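Local coordinates for protein abietadiene synthase, chloroplastic (Abies grandis, PDB 3S9V) that is a chloroplastic, largely helical enzyme of the terpene synthase family, combining an N-terminal terpene synthase domain with a metal-binding one, at residues A[185-188]-A[189-192]; A[201-204]-A[205-208]; A[207-210]-A[211-214]. All coordinates share one frame; numbering follows the deposited sequence.

How the interactions relate
All three contacts are local turns in one run of chain, from the end of helix 174-187 to the start of helix 215-219. Interaction 1 is a surface contact that ends a helix, with a charged arm folded over the backbone. Interaction 2 is partly buried, a 3-10 run in the loop after helix 192-197, where a backbone hydrogen bond, a water bridge and a leucine pair join the halves. Interaction 3 continues that loop, sharing Glu207 and Gly208 with interaction 2, and mixes a hydrogen bond from a side-chain amide, a water and a carboxylate. Apolar packing joins them: Leu187 and Ile190 meet Leu209, Leu187 also meets Ile212, and Ile190 meets Leu202.

Interaction 1: A[185-188]-A[189-192]; sequences AKLK and RIPT
Ile190 N donates to Leu187 O at 3.0 Å with an N-H...O angle of 168°, closing a type I beta turn that carries the chain off the end of helix 174-187. One residue earlier, Arg189 N appears to reach Lys186 O, but that nitrogen is modelled too close to a neighbouring atom, so the bond is doubtful.

Arg189 dominates the side-chain part. Its CG leaves anti to the backbone N (chi1 -168°), and the chain then bends at chi3 (53°), which folds the guanidinium back along the last turn of the helix. Ala185 O ends up 3.6 Å above the Arg189 guanidinium plane, over its centre. This oxygen therefore faces the flat cation rather than an N-H, so the attraction is probably electrostatic, between a carbonyl near the helix C-terminus and the positive charge. At the far end Arg189 NH2 rests 3.9 Å from Lys186 CG and so borders the aliphatic part of that lysine, the two side chains crossing at a slant. Lys186 is extended throughout, which keeps its NZ 6.4 Å from Arg189 NH2 and may ease the repulsion of two like charges.

Ile190 meets both a carbonyl and a side chain. Its CG1 rests against Lys186 O at 3.4 Å, and its CD1 comes 4.4 Å from Leu187 CD1, a loose apolar contact beside the turn.

Leu187, the buried member, packs on Leu209 and Ile212 in the loop that precedes helix 215-219, while Pro191 takes the N-cap position of helix 192-197, so the turn joins two successive helices at the protein surface.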
loop_
_atom_site.group_PDB
_atom_site.type_symbol
_atom_site.label_atom_id
_atom_site.label_comp_id
_atom_site.label_asym_id
_atom_site.label_seq_id
_atom_site.Cartn_x
_atom_site.Cartn_y
_atom_site.Cartn_z
ATOM N N ALA A 185 -8.760 19.160 -34.914
ATOM C CA ALA A 185 -7.434 19.735 -34.706
ATOM C C ALA A 185 -6.548 18.799 -33.889
ATOM O O ALA A 185 -5.348 19.038 -33.730
ATOM C CB ALA A 185 -7.555 21.076 -34.005
ATOM N N LYS A 186 -7.147 17.735 -33.368
ATOM C CA LYS A 186 -6.420 16.761 -32.562
ATOM C C LYS A 186 -5.970 15.606 -33.454
ATOM O O LYS A 186 -4.877 15.071 -33.291
ATOM C CB LYS A 186 -7.325 16.248 -31.437
ATOM C CG LYS A 186 -6.629 15.430 -30.355
ATOM C CD LYS A 186 -7.595 15.129 -29.209
ATOM C CE LYS A 186 -6.938 14.306 -28.108
ATOM N NZ LYS A 186 -7.890 13.997 -27.003
ATOM N N LEU A 187 -6.820 15.227 -34.399
ATOM C CA LEU A 187 -6.499 14.144 -35.315
ATOM C C LEU A 187 -5.306 14.501 -36.196
ATOM O O LEU A 187 -4.364 13.715 -36.318
ATOM C CB LEU A 187 -7.714 13.813 -36.183
ATOM C CG LEU A 187 -8.625 12.666 -35.724
ATOM C CD1 LEU A 187 -8.760 12.624 -34.205
ATOM C CD2 LEU A 187 -9.984 12.846 -36.390
ATOM N N LYS A 188 -5.346 15.687 -36.803
ATOM C CA LYS A 188 -4.263 16.141 -37.674
ATOM C C LYS A 188 -2.981 16.385 -36.888
ATOM O O LYS A 188 -1.943 16.715 -37.462
ATOM C CB LYS A 188 -4.662 17.433 -38.396
ATOM C CG LYS A 188 -5.848 17.279 -39.334
ATOM C CD LYS A 188 -6.211 18.597 -40.008
ATOM C CE LYS A 188 -7.410 18.420 -40.934
ATOM N NZ LYS A 188 -7.851 19.699 -41.561
ATOM N N ARG A 189 -3.054 16.209 -35.576
ATOM C CA ARG A 189 -1.908 16.435 -34.712
ATOM C C ARG A 189 -1.335 15.130 -34.148
ATOM O O ARG A 189 -0.366 15.146 -33.391
ATOM C CB ARG A 189 -2.334 17.374 -33.583
ATOM C CG ARG A 189 -1.216 17.958 -32.749
ATOM C CD ARG A 189 -1.772 19.053 -31.851
ATOM N NE ARG A 189 -2.913 18.577 -31.074
ATOM C CZ ARG A 189 -3.744 19.363 -30.397
ATOM N NH1 ARG A 189 -3.567 20.677 -30.398
ATOM N NH2 ARG A 189 -4.754 18.832 -29.719
ATOM N N ILE A 190 -1.926 14.000 -34.525
ATOM C CA ILE A 190 -1.462 12.699 -34.045
ATOM C C ILE A 190 -0.238 12.180 -34.800
ATOM O O ILE A 190 -0.223 12.154 -36.032
ATOM C CB ILE A 190 -2.582 11.634 -34.139
ATOM C CG1 ILE A 190 -3.648 11.911 -33.072
ATOM C CG2 ILE A 190 -1.994 10.234 -33.975
ATOM C CD1 ILE A 190 -4.853 10.991 -33.137
ATOM N N PRO A 191 0.807 11.763 -34.061
ATOM C CA PRO A 191 2.048 11.237 -34.642
ATOM C C PRO A 191 1.891 9.821 -35.198
ATOM O O PRO A 191 1.963 8.831 -34.464
ATOM C CB PRO A 191 3.029 11.306 -33.475
ATOM C CG PRO A 191 2.152 11.049 -32.299
ATOM C CD PRO A 191 0.941 11.906 -32.600
ATOM N N THR A 192 1.671 9.754 -36.507
ATOM C CA THR A 192 1.491 8.510 -37.248
ATOM C C THR A 192 2.483 7.410 -36.862
ATOM O O THR A 192 2.108 6.243 -36.718
ATOM C CB THR A 192 1.611 8.792 -38.751
ATOM O OG1 THR A 192 0.551 9.668 -39.150
ATOM C CG2 THR A 192 1.539 7.514 -39.553
#

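Interaction 2: A[201-204]-A[205-208]; sequences TLLY and SLEG
Thr201 O takes two donors, a water and Tyr204 N, and the water ties it to Ser205 OG across the contact. Water 1 donates to Thr201 O at 2.7 Å, and Ser205 OG lies 2.6 Å from the water oxygen. The same water sits at the edge of the Tyr204 ring, in its plane, so a single solvent molecule is flanked by three residues of the turn.

The backbone runs beneath this bridge in 3-10 fashion. Ser205 N donates to Leu202 O at 3.0 Å, nearly straight, following the Tyr204 N to Thr201 O bond one residue earlier. Gly208 N to Ser205 O repeats the three-residue spacing further on.

Leu203 and Leu206 provide the apolar face. Both keep CG anti to the carbonyl carbon, and with similar first torsions (chi1 -60° and -75°) on residues three apart they lie side by side, pointing the same way, with Leu203 CD2 3.8 Å from Leu206 CD1 and 3.9 Å from Leu206 CD2. Leu206 CG also packs 3.6 Å from Leu203 O.

Glu207 turns back from the far end: bent at chi2 (-91°), it has OE1 3.9 Å from Tyr204 O, two acceptors that are merely near neighbours. Lys450 serves both residues and probably offsets their like partial charges: it is hydrogen-bonded to Tyr204 O, salt-bridged to Glu207 OE2 and in cation-pi contact with the Tyr204 ring, while Tyr57 OH also bonds Glu207 OE2. Ser234 OG bonds both Leu203 O and Leu206 N, joining the turn to helix 232-242. Around it, Leu203 and Leu206 pack on Ile218 of helix 215-219, and Ser205 and Glu207 meet Val154 of helix 151-164, which places the 3-10 run among three helices.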
loop_
_atom_site.group_PDB
_atom_site.type_symbol
_atom_site.label_atom_id
_atom_site.label_comp_id
_atom_site.label_asym_id
_atom_site.label_seq_id
_atom_site.Cartn_x
_atom_site.Cartn_y
_atom_site.Cartn_z
ATOM N N THR A 201 -2.319 3.401 -26.085
ATOM C CA THR A 201 -3.685 3.612 -25.624
ATOM C C THR A 201 -4.594 4.279 -26.664
ATOM O O THR A 201 -5.801 4.395 -26.454
ATOM C CB THR A 201 -3.719 4.398 -24.302
ATOM O OG1 THR A 201 -3.110 5.679 -24.476
ATOM C CG2 THR A 201 -2.974 3.619 -23.217
ATOM N N LEU A 202 -4.026 4.714 -27.788
ATOM C CA LEU A 202 -4.845 5.302 -28.846
ATOM C C LEU A 202 -5.759 4.197 -29.392
ATOM O O LEU A 202 -6.901 4.447 -29.781
ATOM C CB LEU A 202 -3.967 5.841 -29.980
ATOM C CG LEU A 202 -3.318 7.209 -29.782
ATOM C CD1 LEU A 202 -2.218 7.404 -30.817
ATOM C CD2 LEU A 202 -4.374 8.295 -29.892
ATOM N N LEU A 203 -5.240 2.973 -29.414
ATOM C CA LEU A 203 -5.997 1.816 -29.902
ATOM C C LEU A 203 -7.223 1.518 -29.045
ATOM O O LEU A 203 -8.116 0.775 -29.460
ATOM C CB LEU A 203 -5.098 0.576 -29.943
ATOM C CG LEU A 203 -3.872 0.706 -30.846
ATOM C CD1 LEU A 203 -3.029 -0.550 -30.737
ATOM C CD2 LEU A 203 -4.315 0.946 -32.275
ATOM N N TYR A 204 -7.253 2.087 -27.844
ATOM C CA TYR A 204 -8.363 1.895 -26.923
ATOM C C TYR A 204 -9.615 2.565 -27.466
ATOM O O TYR A 204 -10.728 2.231 -27.067
ATOM C CB TYR A 204 -7.993 2.488 -25.560
ATOM C CG TYR A 204 -9.003 2.289 -24.458
ATOM C CD1 TYR A 204 -9.583 3.383 -23.820
ATOM C CD2 TYR A 204 -9.336 1.011 -24.006
ATOM C CE1 TYR A 204 -10.464 3.216 -22.757
ATOM C CE2 TYR A 204 -10.223 0.830 -22.940
ATOM C CZ TYR A 204 -10.783 1.940 -22.321
ATOM O OH TYR A 204 -11.665 1.782 -21.270
ATOM N N SER A 205 -9.440 3.520 -28.376
ATOM C CA SER A 205 -10.593 4.212 -28.940
ATOM C C SER A 205 -10.575 4.346 -30.462
ATOM O O SER A 205 -10.835 5.420 -31.010
ATOM C CB SER A 205 -10.757 5.589 -28.280
ATOM O OG SER A 205 -9.545 6.059 -27.733
ATOM N N LEU A 206 -10.288 3.237 -31.138
ATOM C CA LEU A 206 -10.250 3.208 -32.595
ATOM C C LEU A 206 -11.608 3.504 -33.227
ATOM O O LEU A 206 -11.675 3.918 -34.382
ATOM C CB LEU A 206 -9.748 1.848 -33.080
ATOM C CG LEU A 206 -8.244 1.610 -32.940
ATOM C CD1 LEU A 206 -7.920 0.143 -33.140
ATOM C CD2 LEU A 206 -7.520 2.467 -33.961
ATOM N N GLU A 207 -12.690 3.294 -32.479
ATOM C CA GLU A 207 -14.017 3.558 -33.014
ATOM C C GLU A 207 -14.166 5.046 -33.353
ATOM O O GLU A 207 -15.052 5.435 -34.119
ATOM C CB GLU A 207 -15.110 3.109 -32.030
ATOM C CG GLU A 207 -15.233 3.950 -30.769
ATOM C CD GLU A 207 -14.389 3.440 -29.617
ATOM O OE1 GLU A 207 -13.360 2.772 -29.873
ATOM O OE2 GLU A 207 -14.748 3.724 -28.449
ATOM N N GLY A 208 -13.281 5.868 -32.803
ATOM C CA GLY A 208 -13.332 7.295 -33.079
ATOM C C GLY A 208 -12.232 7.782 -34.010
ATOM O O GLY A 208 -12.056 8.986 -34.191
HETATM O O HOH W 1 -7.774 6.159 -25.861
#

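Interaction 3: A[207-210]-A[211-214]; sequences EGLQ and EIVD
Leu209, Gln210 and Glu211 carry this turn, which Leu209 O closes by accepting Ile212 N at 3.0 Å and 153°. Val213 CB packs against Leu209 O at 3.6 Å. Leu209 and Ile212 also meet through their ends, CD2 to CD1 at 4.3 Å.

Gln210 stretches its side chain back to Glu207, near the end of the 3-10 run. Gln210 NE2 donates to Glu207 O at 2.8 Å, nearly straight at 175°, with the oxygen in the amide plane of Gln210, which should hold the amide in this rotation.

Glu211 also folds back. Bent at chi2 (105°), its carboxylate returns to water 2, which donates to Glu211 OE1 at 2.6 Å and to Glu207 O at 3.2 Å and accepts weakly from Gln210 N. Glu207 O is thus shared by the Gln210 amide and the water. Arg183, on helix 174-187, forms a salt bridge with Glu211 OE1 and also bonds Gly208 O, probably offsetting part of the charge on the carboxylate oxygen that also accepts from the water.

The backbone angles of Gln210 and Glu211 fit a type I beta turn, here leading on to a helix start: Asp214 is the N-cap of helix 215-219, its OD1 weakly bonded to Lys217 N.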
loop_
_atom_site.group_PDB
_atom_site.type_symbol
_atom_site.label_atom_id
_atom_site.label_comp_id
_atom_site.label_asym_id
_atom_site.label_seq_id
_atom_site.Cartn_x
_atom_site.Cartn_y
_atom_site.Cartn_z
ATOM N N GLU A 207 -12.690 3.294 -32.479
ATOM C CA GLU A 207 -14.017 3.558 -33.014
ATOM C C GLU A 207 -14.166 5.046 -33.353
ATOM O O GLU A 207 -15.052 5.435 -34.119
ATOM C CB GLU A 207 -15.110 3.109 -32.030
ATOM C CG GLU A 207 -15.233 3.950 -30.769
ATOM C CD GLU A 207 -14.389 3.440 -29.617
ATOM O OE1 GLU A 207 -13.360 2.772 -29.873
ATOM O OE2 GLU A 207 -14.748 3.724 -28.449
ATOM N N GLY A 208 -13.281 5.868 -32.803
ATOM C CA GLY A 208 -13.332 7.295 -33.079
ATOM C C GLY A 208 -12.232 7.782 -34.010
ATOM O O GLY A 208 -12.056 8.986 -34.191
ATOM N N LEU A 209 -11.491 6.850 -34.608
ATOM C CA LEU A 209 -10.400 7.199 -35.519
ATOM C C LEU A 209 -10.553 6.478 -36.857
ATOM O O LEU A 209 -9.629 6.451 -37.669
ATOM C CB LEU A 209 -9.065 6.805 -34.888
ATOM C CG LEU A 209 -8.811 7.345 -33.487
ATOM C CD1 LEU A 209 -7.689 6.557 -32.851
ATOM C CD2 LEU A 209 -8.479 8.835 -33.549
ATOM N N GLN A 210 -11.726 5.899 -37.076
ATOM C CA GLN A 210 -12.029 5.150 -38.290
ATOM C C GLN A 210 -11.828 5.875 -39.618
ATOM O O GLN A 210 -11.726 5.231 -40.658
ATOM C CB GLN A 210 -13.472 4.661 -38.247
ATOM C CG GLN A 210 -13.814 3.813 -37.055
ATOM C CD GLN A 210 -15.237 3.333 -37.115
ATOM O OE1 GLN A 210 -15.600 2.562 -37.999
ATOM N NE2 GLN A 210 -16.059 3.791 -36.179
ATOM N N GLU A 211 -11.795 7.201 -39.604
ATOM C CA GLU A 211 -11.623 7.933 -40.853
ATOM C C GLU A 211 -10.160 8.248 -41.164
ATOM O O GLU A 211 -9.828 8.570 -42.304
ATOM C CB GLU A 211 -12.412 9.251 -40.831
ATOM C CG GLU A 211 -13.820 9.169 -40.266
ATOM C CD GLU A 211 -13.917 9.770 -38.867
ATOM O OE1 GLU A 211 -13.198 9.289 -37.962
ATOM O OE2 GLU A 211 -14.708 10.723 -38.671
ATOM N N ILE A 212 -9.278 8.142 -40.175
ATOM C CA ILE A 212 -7.881 8.481 -40.425
ATOM C C ILE A 212 -6.861 7.372 -40.224
ATOM O O ILE A 212 -5.660 7.625 -40.295
ATOM C CB ILE A 212 -7.432 9.661 -39.537
ATOM C CG1 ILE A 212 -7.177 9.164 -38.107
ATOM C CG2 ILE A 212 -8.503 10.749 -39.545
ATOM C CD1 ILE A 212 -6.592 10.203 -37.181
ATOM N N VAL A 213 -7.315 6.148 -39.999
ATOM C CA VAL A 213 -6.371 5.073 -39.742
ATOM C C VAL A 213 -6.111 4.109 -40.916
ATOM O O VAL A 213 -6.985 3.879 -41.752
ATOM C CB VAL A 213 -6.831 4.297 -38.476
ATOM C CG1 VAL A 213 -7.896 3.265 -38.827
ATOM C CG2 VAL A 213 -5.650 3.670 -37.804
ATOM N N ASP A 214 -4.888 3.579 -40.986
ATOM C CA ASP A 214 -4.500 2.611 -42.025
ATOM C C ASP A 214 -4.754 1.239 -41.410
ATOM O O ASP A 214 -3.909 0.721 -40.684
ATOM C CB ASP A 214 -3.009 2.736 -42.365
ATOM C CG ASP A 214 -2.566 1.752 -43.448
ATOM O OD1 ASP A 214 -3.130 0.639 -43.515
ATOM O OD2 ASP A 214 -1.641 2.083 -44.223
HETATM O O HOH W 2 -14.254 7.428 -36.435
#